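Local coordinates for propionate kinase (PDB 3KHY), which probably transfers the phosphate of ATP to acetate or propionate, giving the acyl phosphate and ADP, and can probably run in reverse, at residues V138-T143 against H174-K179; V6-S11 against G83-H88; V318-I323 against I368-E373. All blocks are in the same frame, centred on the assembly; numbering follows the deposited sequence.

Contact 1 of 3, residues V138-T143 against H174-K179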
ATOM      1  N   VAL A 138      17.293 -26.661 -14.357  1.00 28.64           N
ATOM      2  CA  VAL A 138      16.668 -25.386 -14.697  1.00 25.82           C
ATOM      3  C   VAL A 138      16.168 -24.688 -13.431  1.00 25.64           C
ATOM      4  O   VAL A 138      15.656 -25.340 -12.519  1.00 26.17           O
ATOM      5  CB  VAL A 138      15.491 -25.592 -15.677  1.00 27.75           C
ATOM      6  CG1 VAL A 138      14.601 -24.347 -15.743  1.00 25.02           C
ATOM      7  CG2 VAL A 138      16.009 -25.960 -17.063  1.00 27.36           C
ATOM      8  N   ALA A 139      16.343 -23.365 -13.378  1.00 27.93           N
ATOM      9  CA  ALA A 139      15.822 -22.551 -12.280  1.00 23.62           C
ATOM     10  C   ALA A 139      14.585 -21.770 -12.746  1.00 23.02           C
ATOM     11  O   ALA A 139      14.605 -21.140 -13.807  1.00 22.73           O
ATOM     12  CB  ALA A 139      16.885 -21.600 -11.783  1.00 24.96           C
ATOM     13  N   VAL A 140      13.515 -21.833 -11.956  1.00 22.13           N
ATOM     14  CA  VAL A 140      12.266 -21.144 -12.262  1.00 19.90           C
ATOM     15  C   VAL A 140      11.950 -20.200 -11.101  1.00 16.81           C
ATOM     16  O   VAL A 140      11.748 -20.653  -9.968  1.00 19.62           O
ATOM     17  CB  VAL A 140      11.117 -22.151 -12.433  1.00 20.71           C
ATOM     18  CG1 VAL A 140       9.814 -21.432 -12.779  1.00 23.80           C
ATOM     19  CG2 VAL A 140      11.466 -23.201 -13.504  1.00 24.10           C
ATOM     20  N   PHE A 141      11.896 -18.903 -11.387  1.00 18.19           N
ATOM     21  CA  PHE A 141      11.860 -17.867 -10.350  1.00 14.68           C
ATOM     22  C   PHE A 141      10.448 -17.349 -10.070  1.00 17.93           C
ATOM     23  O   PHE A 141       9.713 -17.027 -11.003  1.00 17.52           O
ATOM     24  CB  PHE A 141      12.755 -16.694 -10.766  1.00 17.37           C
ATOM     25  CG  PHE A 141      14.136 -17.109 -11.184  1.00 21.96           C
ATOM     26  CD1 PHE A 141      15.160 -17.178 -10.254  1.00 22.68           C
ATOM     27  CD2 PHE A 141      14.400 -17.458 -12.500  1.00 20.86           C
ATOM     28  CE1 PHE A 141      16.442 -17.582 -10.634  1.00 22.03           C
ATOM     29  CE2 PHE A 141      15.670 -17.861 -12.889  1.00 21.13           C
ATOM     30  CZ  PHE A 141      16.694 -17.921 -11.953  1.00 22.00           C
ATOM     31  N   ASP A 142      10.088 -17.248  -8.787  1.00 17.99           N
ATOM     32  CA  ASP A 142       8.773 -16.739  -8.380  1.00 17.03           C
ATOM     33  C   ASP A 142       8.599 -15.279  -8.781  1.00 14.02           C
ATOM     34  O   ASP A 142       7.485 -14.756  -8.768  1.00 17.23           O
ATOM     35  CB  ASP A 142       8.589 -16.832  -6.861  1.00 22.11           C
ATOM     36  CG  ASP A 142       8.540 -18.266  -6.351  1.00 30.91           C
ATOM     37  OD1 ASP A 142       8.337 -19.200  -7.155  1.00 34.38           O
ATOM     38  OD2 ASP A 142       8.706 -18.454  -5.128  1.00 30.20           O
ATOM     39  N   THR A 143       9.704 -14.618  -9.105  1.00 17.45           N
ATOM     40  CA  THR A 143       9.678 -13.193  -9.436  1.00 14.58           C
ATOM     41  C   THR A 143       9.693 -12.923 -10.945  1.00 17.87           C
ATOM     42  O   THR A 143       9.367 -11.820 -11.378  1.00 20.06           O
ATOM     43  CB  THR A 143      10.869 -12.456  -8.801  1.00 14.40           C
ATOM     44  OG1 THR A 143      12.071 -13.186  -9.082  1.00 15.89           O
ATOM     45  CG2 THR A 143      10.695 -12.330  -7.278  1.00 13.97           C
ATOM     46  N   HIS A 174       4.684 -15.286  -6.164  1.00 12.85           N
ATOM     47  CA  HIS A 174       3.690 -16.203  -6.729  1.00 14.41           C
ATOM     48  C   HIS A 174       3.712 -16.166  -8.259  1.00 15.04           C
ATOM     49  O   HIS A 174       2.730 -16.529  -8.907  1.00 16.13           O
ATOM     50  CB  HIS A 174       2.270 -15.850  -6.258  1.00 13.70           C
ATOM     51  CG  HIS A 174       1.975 -16.260  -4.848  1.00 13.42           C
ATOM     52  ND1 HIS A 174       1.029 -15.621  -4.075  1.00 18.62           N
ATOM     53  CD2 HIS A 174       2.484 -17.253  -4.079  1.00 20.23           C
ATOM     54  CE1 HIS A 174       0.975 -16.195  -2.886  1.00 25.14           C
ATOM     55  NE2 HIS A 174       1.847 -17.189  -2.861  1.00 26.01           N
ATOM     56  N   GLY A 175       4.821 -15.720  -8.835  1.00 16.95           N
ATOM     57  CA  GLY A 175       4.896 -15.524 -10.277  1.00 14.66           C
ATOM     58  C   GLY A 175       4.585 -16.770 -11.088  1.00 19.41           C
ATOM     59  O   GLY A 175       3.935 -16.696 -12.126  1.00 18.93           O
ATOM     60  N   THR A 176       5.040 -17.924 -10.612  1.00 14.97           N
ATOM     61  CA  THR A 176       4.825 -19.171 -11.337  1.00 15.48           C
ATOM     62  C   THR A 176       3.343 -19.568 -11.321  1.00 18.81           C
ATOM     63  O   THR A 176       2.837 -20.120 -12.289  1.00 18.40           O
ATOM     64  CB  THR A 176       5.732 -20.286 -10.775  1.00 21.65           C
ATOM     65  OG1 THR A 176       7.104 -19.903 -10.976  1.00 21.74           O
ATOM     66  CG2 THR A 176       5.474 -21.606 -11.478  1.00 25.56           C
ATOM     67  N   SER A 177       2.635 -19.251 -10.238  1.00 17.67           N
ATOM     68  CA  SER A 177       1.205 -19.540 -10.175  1.00 15.23           C
ATOM     69  C   SER A 177       0.411 -18.552 -11.047  1.00 15.51           C
ATOM     70  O   SER A 177      -0.478 -18.952 -11.791  1.00 17.17           O
ATOM     71  CB  SER A 177       0.721 -19.526  -8.726  1.00 13.54           C
ATOM     72  OG  SER A 177      -0.696 -19.631  -8.655  1.00 14.43           O
ATOM     73  N   HIS A 178       0.733 -17.261 -10.958  1.00 11.08           N
ATOM     74  CA  HIS A 178       0.073 -16.271 -11.806  1.00 13.52           C
ATOM     75  C   HIS A 178       0.269 -16.548 -13.295  1.00 16.51           C
ATOM     76  O   HIS A 178      -0.651 -16.395 -14.091  1.00 13.00           O
ATOM     77  CB  HIS A 178       0.523 -14.849 -11.446  1.00 12.86           C
ATOM     78  CG  HIS A 178       0.012 -14.398 -10.114  1.00 11.93           C
ATOM     79  ND1 HIS A 178      -1.330 -14.245  -9.856  1.00 10.28           N
ATOM     80  CD2 HIS A 178       0.655 -14.096  -8.962  1.00 14.28           C
ATOM     81  CE1 HIS A 178      -1.496 -13.866  -8.600  1.00 12.92           C
ATOM     82  NE2 HIS A 178      -0.307 -13.769  -8.034  1.00 14.43           N
ATOM     83  N   LYS A 179       1.461 -16.993 -13.663  1.00 10.39           N
ATOM     84  CA  LYS A 179       1.724 -17.358 -15.052  1.00 14.11           C
ATOM     85  C   LYS A 179       0.929 -18.587 -15.500  1.00 17.16           C
ATOM     86  O   LYS A 179       0.252 -18.569 -16.526  1.00 19.00           O
ATOM     87  CB  LYS A 179       3.219 -17.610 -15.249  1.00 16.14           C
ATOM     88  CG  LYS A 179       3.627 -17.801 -16.711  1.00 20.57           C
ATOM     89  CD  LYS A 179       5.141 -17.791 -16.861  1.00 24.35           C
ATOM     90  CE  LYS A 179       5.557 -17.724 -18.328  1.00 32.65           C
ATOM     91  NZ  LYS A 179       5.802 -19.091 -18.837  1.00 44.69           N
TER
HETATM   92  O   HOH W   1       8.946 -20.614  -9.261  1.00 22.61           O
HETATM   93  O   HOH W   2       5.630 -18.782  -7.858  1.00 36.55           O
HETATM   94  O   HOH W   3       6.028 -17.012  -4.384  1.00 36.61           O

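Contact 2 of 3, residues V6-S11 against G83-H88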
ATOM      1  N   VAL A   6      10.854 -32.137  -9.878  1.00 18.05           N
ATOM      2  CA  VAL A   6      10.635 -30.743  -9.490  1.00 18.24           C
ATOM      3  C   VAL A   6      10.920 -30.553  -8.008  1.00 20.10           C
ATOM      4  O   VAL A   6      10.386 -31.284  -7.169  1.00 21.15           O
ATOM      5  CB  VAL A   6       9.193 -30.296  -9.809  1.00 20.10           C
ATOM      6  CG1 VAL A   6       8.957 -28.857  -9.346  1.00 16.64           C
ATOM      7  CG2 VAL A   6       8.929 -30.417 -11.291  1.00 19.76           C
ATOM      8  N   LEU A   7      11.780 -29.590  -7.680  1.00 19.08           N
ATOM      9  CA  LEU A   7      12.214 -29.425  -6.297  1.00 21.78           C
ATOM     10  C   LEU A   7      11.992 -28.032  -5.759  1.00 23.58           C
ATOM     11  O   LEU A   7      12.151 -27.038  -6.467  1.00 25.30           O
ATOM     12  CB  LEU A   7      13.710 -29.735  -6.157  1.00 24.26           C
ATOM     13  CG  LEU A   7      14.189 -31.110  -6.599  1.00 22.81           C
ATOM     14  CD1 LEU A   7      15.710 -31.153  -6.493  1.00 26.69           C
ATOM     15  CD2 LEU A   7      13.533 -32.220  -5.749  1.00 22.70           C
ATOM     16  N   ASN A   8      11.650 -27.961  -4.482  1.00 25.42           N
ATOM     17  CA  ASN A   8      11.778 -26.719  -3.742  1.00 23.09           C
ATOM     18  C   ASN A   8      12.645 -27.037  -2.527  1.00 30.94           C
ATOM     19  O   ASN A   8      12.178 -27.646  -1.559  1.00 28.21           O
ATOM     20  CB  ASN A   8      10.408 -26.177  -3.329  1.00 23.73           C
ATOM     21  CG  ASN A   8      10.499 -24.836  -2.606  1.00 32.51           C
ATOM     22  OD1 ASN A   8      11.565 -24.218  -2.548  1.00 33.34           O
ATOM     23  ND2 ASN A   8       9.377 -24.381  -2.054  1.00 27.54           N
ATOM     24  N   CYS A   9      13.922 -26.668  -2.599  1.00 23.44           N
ATOM     25  CA  CYS A   9      14.860 -26.986  -1.527  1.00 31.41           C
ATOM     26  C   CYS A   9      14.936 -25.846  -0.526  1.00 31.21           C
ATOM     27  O   CYS A   9      15.464 -24.781  -0.835  1.00 35.92           O
ATOM     28  CB  CYS A   9      16.262 -27.256  -2.083  1.00 31.21           C
ATOM     29  SG  CYS A   9      16.385 -28.656  -3.209  1.00 36.29           S
ATOM     30  N   GLY A  10      14.418 -26.081   0.676  1.00 33.03           N
ATOM     31  CA  GLY A  10      14.470 -25.097   1.744  1.00 33.22           C
ATOM     32  C   GLY A  10      15.599 -25.397   2.714  1.00 39.32           C
ATOM     33  O   GLY A  10      16.332 -26.378   2.542  1.00 35.70           O
ATOM     34  N   SER A  11      15.735 -24.560   3.739  1.00 41.38           N
ATOM     35  CA  SER A  11      16.807 -24.705   4.721  1.00 45.59           C
ATOM     36  C   SER A  11      16.740 -26.015   5.508  1.00 38.62           C
ATOM     37  O   SER A  11      17.770 -26.613   5.809  1.00 43.96           O
ATOM     38  CB  SER A  11      16.833 -23.505   5.675  1.00 55.56           C
ATOM     39  OG  SER A  11      15.537 -23.212   6.170  1.00 58.89           O
ATOM     40  N   GLY A  83      14.004 -29.445 -12.260  1.00 27.69           N
ATOM     41  CA  GLY A  83      13.581 -28.057 -12.169  1.00 22.62           C
ATOM     42  C   GLY A  83      13.532 -27.588 -10.728  1.00 26.23           C
ATOM     43  O   GLY A  83      12.928 -28.247  -9.884  1.00 29.07           O
ATOM     44  N   HIS A  84      14.180 -26.458 -10.451  1.00 19.92           N
ATOM     45  CA  HIS A  84      14.267 -25.912  -9.102  1.00 19.44           C
ATOM     46  C   HIS A  84      13.450 -24.647  -8.989  1.00 26.76           C
ATOM     47  O   HIS A  84      13.604 -23.729  -9.796  1.00 21.42           O
ATOM     48  CB  HIS A  84      15.713 -25.544  -8.760  1.00 22.60           C
ATOM     49  CG  HIS A  84      16.654 -26.709  -8.755  1.00 24.72           C
ATOM     50  ND1 HIS A  84      16.989 -27.387  -7.605  1.00 30.30           N
ATOM     51  CD2 HIS A  84      17.337 -27.309  -9.759  1.00 30.53           C
ATOM     52  CE1 HIS A  84      17.838 -28.357  -7.899  1.00 34.71           C
ATOM     53  NE2 HIS A  84      18.061 -28.335  -9.200  1.00 34.87           N
ATOM     54  N   ARG A  85      12.590 -24.591  -7.980  1.00 24.80           N
ATOM     55  CA  ARG A  85      11.965 -23.333  -7.609  1.00 23.05           C
ATOM     56  C   ARG A  85      13.035 -22.446  -7.000  1.00 24.31           C
ATOM     57  O   ARG A  85      13.841 -22.906  -6.187  1.00 24.17           O
ATOM     58  CB  ARG A  85      10.854 -23.571  -6.584  1.00 28.62           C
ATOM     59  CG  ARG A  85      10.029 -22.327  -6.268  1.00 30.00           C
ATOM     60  CD  ARG A  85       8.856 -22.685  -5.346  1.00 29.56           C
ATOM     61  NE  ARG A  85       7.824 -21.658  -5.372  1.00 44.67           N
ATOM     62  CZ  ARG A  85       6.610 -21.838  -5.887  1.00 53.97           C
ATOM     63  NH1 ARG A  85       6.269 -23.016  -6.397  1.00 52.92           N
ATOM     64  NH2 ARG A  85       5.730 -20.847  -5.875  1.00 59.62           N
ATOM     65  N   VAL A  86      13.062 -21.184  -7.419  1.00 17.71           N
ATOM     66  CA  VAL A  86      13.887 -20.178  -6.781  1.00 18.42           C
ATOM     67  C   VAL A  86      12.989 -18.993  -6.456  1.00 22.09           C
ATOM     68  O   VAL A  86      12.351 -18.436  -7.343  1.00 20.08           O
ATOM     69  CB  VAL A  86      15.052 -19.743  -7.689  1.00 21.40           C
ATOM     70  CG1 VAL A  86      15.802 -18.572  -7.070  1.00 22.88           C
ATOM     71  CG2 VAL A  86      15.997 -20.923  -7.925  1.00 25.64           C
ATOM     72  N   VAL A  87      12.931 -18.610  -5.185  1.00 20.57           N
ATOM     73  CA  VAL A  87      11.976 -17.591  -4.756  1.00 18.55           C
ATOM     74  C   VAL A  87      12.281 -16.191  -5.289  1.00 17.17           C
ATOM     75  O   VAL A  87      11.359 -15.437  -5.596  1.00 18.85           O
ATOM     76  CB  VAL A  87      11.797 -17.583  -3.211  1.00 25.40           C
ATOM     77  CG1 VAL A  87      11.315 -18.957  -2.727  1.00 26.85           C
ATOM     78  CG2 VAL A  87      13.095 -17.214  -2.516  1.00 24.87           C
ATOM     79  N   HIS A  88      13.554 -15.829  -5.431  1.00 14.32           N
ATOM     80  CA  HIS A  88      13.862 -14.462  -5.855  1.00 19.00           C
ATOM     81  C   HIS A  88      15.004 -14.356  -6.864  1.00 19.99           C
ATOM     82  O   HIS A  88      16.136 -14.725  -6.562  1.00 22.95           O
ATOM     83  CB  HIS A  88      14.150 -13.578  -4.639  1.00 20.78           C
ATOM     84  CG  HIS A  88      13.721 -12.155  -4.810  1.00 16.44           C
ATOM     85  ND1 HIS A  88      14.168 -11.364  -5.843  1.00 13.77           N
ATOM     86  CD2 HIS A  88      12.887 -11.380  -4.075  1.00 18.50           C
ATOM     87  CE1 HIS A  88      13.637 -10.158  -5.736  1.00 17.41           C
ATOM     88  NE2 HIS A  88      12.855 -10.142  -4.670  1.00 16.94           N
TER
HETATM   89  O   HOH W   4      14.822 -25.068  -4.693  1.00 26.17           O

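Contact 3 of 3, residues V318-I323 against I368-E373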
ATOM      1  N   VAL A 318     -10.084 -14.065 -11.659  1.00 11.88           N
ATOM      2  CA  VAL A 318      -9.820 -15.501 -11.436  1.00 13.53           C
ATOM      3  C   VAL A 318      -9.330 -15.777 -10.015  1.00 12.96           C
ATOM      4  O   VAL A 318      -8.348 -15.169  -9.581  1.00 13.31           O
ATOM      5  CB  VAL A 318      -8.759 -16.036 -12.416  1.00 16.04           C
ATOM      6  CG1 VAL A 318      -8.588 -17.544 -12.238  1.00 14.25           C
ATOM      7  CG2 VAL A 318      -9.143 -15.696 -13.863  1.00 18.65           C
ATOM      8  N   PHE A 319     -10.021 -16.671  -9.291  1.00  9.97           N
ATOM      9  CA  PHE A 319      -9.588 -17.105  -7.965  1.00 14.07           C
ATOM     10  C   PHE A 319      -8.771 -18.383  -8.100  1.00 14.22           C
ATOM     11  O   PHE A 319      -9.128 -19.281  -8.867  1.00 14.11           O
ATOM     12  CB  PHE A 319     -10.794 -17.425  -7.058  1.00 10.50           C
ATOM     13  CG  PHE A 319     -11.594 -16.219  -6.640  1.00 12.94           C
ATOM     14  CD1 PHE A 319     -11.137 -15.390  -5.622  1.00 10.34           C
ATOM     15  CD2 PHE A 319     -12.827 -15.943  -7.233  1.00 10.95           C
ATOM     16  CE1 PHE A 319     -11.875 -14.292  -5.213  1.00 13.31           C
ATOM     17  CE2 PHE A 319     -13.576 -14.836  -6.827  1.00 14.88           C
ATOM     18  CZ  PHE A 319     -13.099 -14.011  -5.810  1.00 13.19           C
ATOM     19  N   THR A 320      -7.691 -18.481  -7.340  1.00 14.38           N
ATOM     20  CA  THR A 320      -6.877 -19.681  -7.346  1.00 10.79           C
ATOM     21  C   THR A 320      -6.173 -19.798  -5.990  1.00 13.52           C
ATOM     22  O   THR A 320      -6.361 -18.946  -5.122  1.00 13.71           O
ATOM     23  CB  THR A 320      -5.865 -19.673  -8.515  1.00 16.07           C
ATOM     24  OG1 THR A 320      -5.297 -20.982  -8.665  1.00 15.37           O
ATOM     25  CG2 THR A 320      -4.745 -18.638  -8.273  1.00 15.77           C
ATOM     26  N   GLY A 321      -5.395 -20.859  -5.802  1.00 15.14           N
ATOM     27  CA  GLY A 321      -4.735 -21.106  -4.529  1.00 13.62           C
ATOM     28  C   GLY A 321      -5.610 -21.934  -3.597  1.00 17.26           C
ATOM     29  O   GLY A 321      -6.782 -22.167  -3.886  1.00 16.13           O
ATOM     30  N   GLY A 322      -5.046 -22.372  -2.474  1.00 13.95           N
ATOM     31  CA  GLY A 322      -5.769 -23.220  -1.533  1.00 15.38           C
ATOM     32  C   GLY A 322      -7.107 -22.642  -1.091  1.00 22.19           C
ATOM     33  O   GLY A 322      -8.109 -23.358  -0.982  1.00 20.09           O
ATOM     34  N   ILE A 323      -7.125 -21.344  -0.823  1.00 14.72           N
ATOM     35  CA  ILE A 323      -8.357 -20.673  -0.419  1.00 10.28           C
ATOM     36  C   ILE A 323      -9.211 -20.340  -1.631  1.00 11.26           C
ATOM     37  O   ILE A 323     -10.419 -20.587  -1.641  1.00 14.31           O
ATOM     38  CB  ILE A 323      -8.047 -19.357   0.331  1.00 15.18           C
ATOM     39  CG1 ILE A 323      -7.260 -19.641   1.617  1.00 15.37           C
ATOM     40  CG2 ILE A 323      -9.324 -18.592   0.622  1.00 18.57           C
ATOM     41  CD1 ILE A 323      -6.710 -18.389   2.283  1.00 15.05           C
ATOM     42  N   ILE A 368      -9.873 -21.422 -11.085  1.00 15.48           N
ATOM     43  CA  ILE A 368      -8.943 -22.243 -11.848  1.00 14.75           C
ATOM     44  C   ILE A 368      -7.889 -22.766 -10.885  1.00 17.91           C
ATOM     45  O   ILE A 368      -7.288 -21.995 -10.134  1.00 17.46           O
ATOM     46  CB  ILE A 368      -8.260 -21.406 -12.960  1.00 13.82           C
ATOM     47  CG1 ILE A 368      -9.310 -20.858 -13.931  1.00 12.59           C
ATOM     48  CG2 ILE A 368      -7.201 -22.244 -13.695  1.00 16.69           C
ATOM     49  CD1 ILE A 368      -8.701 -20.034 -15.101  1.00 18.96           C
ATOM     50  N   ALA A 369      -7.680 -24.073 -10.880  1.00 15.33           N
ATOM     51  CA  ALA A 369      -6.731 -24.675  -9.952  1.00 16.02           C
ATOM     52  C   ALA A 369      -5.320 -24.343 -10.400  1.00 15.08           C
ATOM     53  O   ALA A 369      -4.996 -24.473 -11.575  1.00 15.49           O
ATOM     54  CB  ALA A 369      -6.928 -26.190  -9.895  1.00 19.82           C
ATOM     55  N   THR A 370      -4.477 -23.906  -9.479  1.00 13.92           N
ATOM     56  CA  THR A 370      -3.096 -23.640  -9.860  1.00 18.87           C
ATOM     57  C   THR A 370      -2.282 -24.935  -9.760  1.00 23.92           C
ATOM     58  O   THR A 370      -2.684 -25.885  -9.088  1.00 18.03           O
ATOM     59  CB  THR A 370      -2.464 -22.494  -9.038  1.00 15.86           C
ATOM     60  OG1 THR A 370      -1.203 -22.132  -9.614  1.00 17.34           O
ATOM     61  CG2 THR A 370      -2.244 -22.893  -7.592  1.00 16.27           C
ATOM     62  N   ASN A 371      -1.150 -24.987 -10.452  1.00 18.69           N
ATOM     63  CA  ASN A 371      -0.309 -26.181 -10.419  1.00 19.93           C
ATOM     64  C   ASN A 371       1.118 -25.731 -10.693  1.00 16.91           C
ATOM     65  O   ASN A 371       1.616 -25.838 -11.810  1.00 17.67           O
ATOM     66  CB  ASN A 371      -0.770 -27.216 -11.459  1.00 18.00           C
ATOM     67  CG  ASN A 371      -0.109 -28.585 -11.264  1.00 25.66           C
ATOM     68  OD1 ASN A 371       0.942 -28.701 -10.624  1.00 21.73           O
ATOM     69  ND2 ASN A 371      -0.724 -29.620 -11.813  1.00 26.17           N
ATOM     70  N   GLU A 372       1.750 -25.172  -9.672  1.00 13.09           N
ATOM     71  CA  GLU A 372       3.058 -24.557  -9.848  1.00 17.43           C
ATOM     72  C   GLU A 372       4.109 -25.610 -10.182  1.00 17.66           C
ATOM     73  O   GLU A 372       5.054 -25.333 -10.898  1.00 18.10           O
ATOM     74  CB  GLU A 372       3.453 -23.799  -8.579  1.00 19.77           C
ATOM     75  CG  GLU A 372       2.570 -22.588  -8.291  1.00 26.06           C
ATOM     76  CD  GLU A 372       2.286 -22.405  -6.809  1.00 41.72           C
ATOM     77  OE1 GLU A 372       1.366 -23.079  -6.283  1.00 42.93           O
ATOM     78  OE2 GLU A 372       2.983 -21.586  -6.174  1.00 44.64           O
ATOM     79  N   GLU A 373       3.945 -26.821  -9.654  1.00 16.21           N
ATOM     80  CA  GLU A 373       4.919 -27.879  -9.911  1.00 19.95           C
ATOM     81  C   GLU A 373       4.877 -28.269 -11.385  1.00 17.13           C
ATOM     82  O   GLU A 373       5.913 -28.461 -12.007  1.00 19.23           O
ATOM     83  CB  GLU A 373       4.659 -29.106  -9.016  1.00 22.90           C
ATOM     84  CG  GLU A 373       4.629 -28.813  -7.516  1.00 36.89           C
ATOM     85  CD  GLU A 373       3.334 -28.111  -7.067  1.00 46.86           C
ATOM     86  OE1 GLU A 373       2.335 -28.108  -7.822  1.00 38.23           O
ATOM     87  OE2 GLU A 373       3.318 -27.556  -5.947  1.00 55.62           O
TER

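Contact 1 of 3, residues V138-T143 against H174-K179
Asp142 and Thr176 meet obliquely where the end of strand 137-141 reaches the start of helix 175-188, in the actin-like ATPase fold of the acetokinase family. The strand belongs to one sheet of the fold. The helix packs against strand 196-201 of the other. The carboxylate and the hydroxyl do not bond directly. Asp142 OD1 stays 4.1 Å from Thr176 OG1, and water 1 links them. It accepts from Thr176 OG1 at 2.6 Å and donates to both Asp142 OD1 and Val140 O. Thr176 turns OG1 to this water by setting it anti to the carbonyl carbon (chi1 -63°). Val140 crosses Thr176 at about a right angle, and its CG1 touches OG1 at 3.6 Å. Water 2 links Thr176 N to Asp142 OD1, though weakly on the carboxylate side. Arg85 forms a salt bridge with OD1. Asp142 is the predicted proton donor or acceptor, and Arg85 a predicted substrate ligand. A bond from Gly175 N to Asp142 O is less certain, because the place of the nitrogen is. His174, a predicted transition-state stabiliser, takes the N-cap position. Its ring stacks on His200 and its ND1 bonds to Ser206. Water 3 accepts from His174 N at 2.8 Å and donates weakly to Asp142 OD2.

Contact 2 of 3, residues V6-S11 against G83-H88
Leu7 and His84 pair in parallel register on neighbouring strands, as do Val6 and Gly83. Two backbone hydrogen bonds hold them. Leu7 N donates to Gly83 O at 2.8 Å, and Arg85 N donates to Leu7 O at 2.9 Å. Both are nearly straight. Leu7 thus gives and takes one bond across the pair. Two CA-H...O contacts support them, from Val6 CA to Gly83 O and from His84 CA to Leu7 O.

The direct bonds end there. The axes of strands 6-9 and 83-86 are 36° apart, and beyond the paired residues water 4 bridges the two backbones. It accepts from Cys9 N at 2.8 Å and donates to Arg85 O. Strands 3-9 and 79-86 are central neighbours in the mixed sheet of one half of this actin-like ATPase fold. Strand 14-20 flanks the first, and strand 137-141 flanks the second.

Apolar contact lies on the face that carries Leu7 and His84. The two side chains run side by side and point the same way. Leu7 CD1 approaches the imidazole obliquely, 3.8 Å from His84 CE1. Helices 59-72 and 118-131 also touch Leu7.

Asn8 meets the methylenes of Arg85, not its charged end. Asn8 holds CG anti to its own N (chi1 -177°), which brings the amide across the Arg85 chain at a slant. Asn8 ND2 lies 3.7 Å from Arg85 CD, and the amide and guanidinium planes are 34° apart. The extended Arg85 chain carries its charge past Asn8. There, besides the bridge to Asp142, NH2 forms a salt bridge with Glu372. Asn8 and Glu372 are predicted magnesium ligands, and Arg85 is predicted to bind substrate. The two acids probably fix the rotation of the guanidinium group.

Contact 3 of 3, residues V318-I323 against I368-E373
Ile368 and Thr320 carry most of this contact, at the edge of the five-stranded sheet in one half of the actin-like ATPase fold. Ile368 follows edge strand 365-367 and continues its parallel pairing with strand 316-320. Its N donates to Phe319 O at 3.2 Å, with a nearly straight N-H...O angle of 168°. Its side chain crosses that of Val318. CG1 and CD1 of Ile368 both lie 3.8 Å from Val318 CG1. This apolar patch continues to Val181 on helix 175-188, which touches Val318.

Thr320 uses its hydroxyl. OG1 stands anti to the backbone N (chi1 -167°), facing segment 368-373, and donates to Ile368 O at 2.7 Å. The bond lies in the carbonyl plane. Glu325 OE2 makes a further, weak bond with OG1 and takes Thr370 N as a donor.

Past Thr320 the chain enters a weakly bonded helical turn. Gly322 and Ile323 there are predicted ATP ligands. Gly321 has backbone angles that favour glycine. On the other side the chain leads into helix 372-382, N-capped by Asn371. Glu372, a predicted magnesium ligand, starts this helix. Thr370 sends its own hydroxyl to Ser177. Its side chain presents carbon to Thr320, with Thr370 CB 3.2 Å from Thr320 OG1.

In the fold
All three contacts are largely buried, though contact 3 also reaches exposed Ala369. Contacts 1 and 2 share a sheet. Their strands 137-141 and 79-86 are neighbours, joined by backbone bonds from His84 to Val138 and Val140. Contact 3 belongs to the other sheet. Its segment 368-373 crosses to the first half, where a salt bridge ties it to contact 2 and Val6 packs on Glu373. A hydroxyl pair ties it to contact 1, and Ser177 also packs on Glu372. The chemistry follows position. Contact 2 is regular strand pairing, contact 1 relies on waters between strand end and helix start, and contact 3 adds a threonine hydroxyl to strand pairing. Together they border the predicted active site.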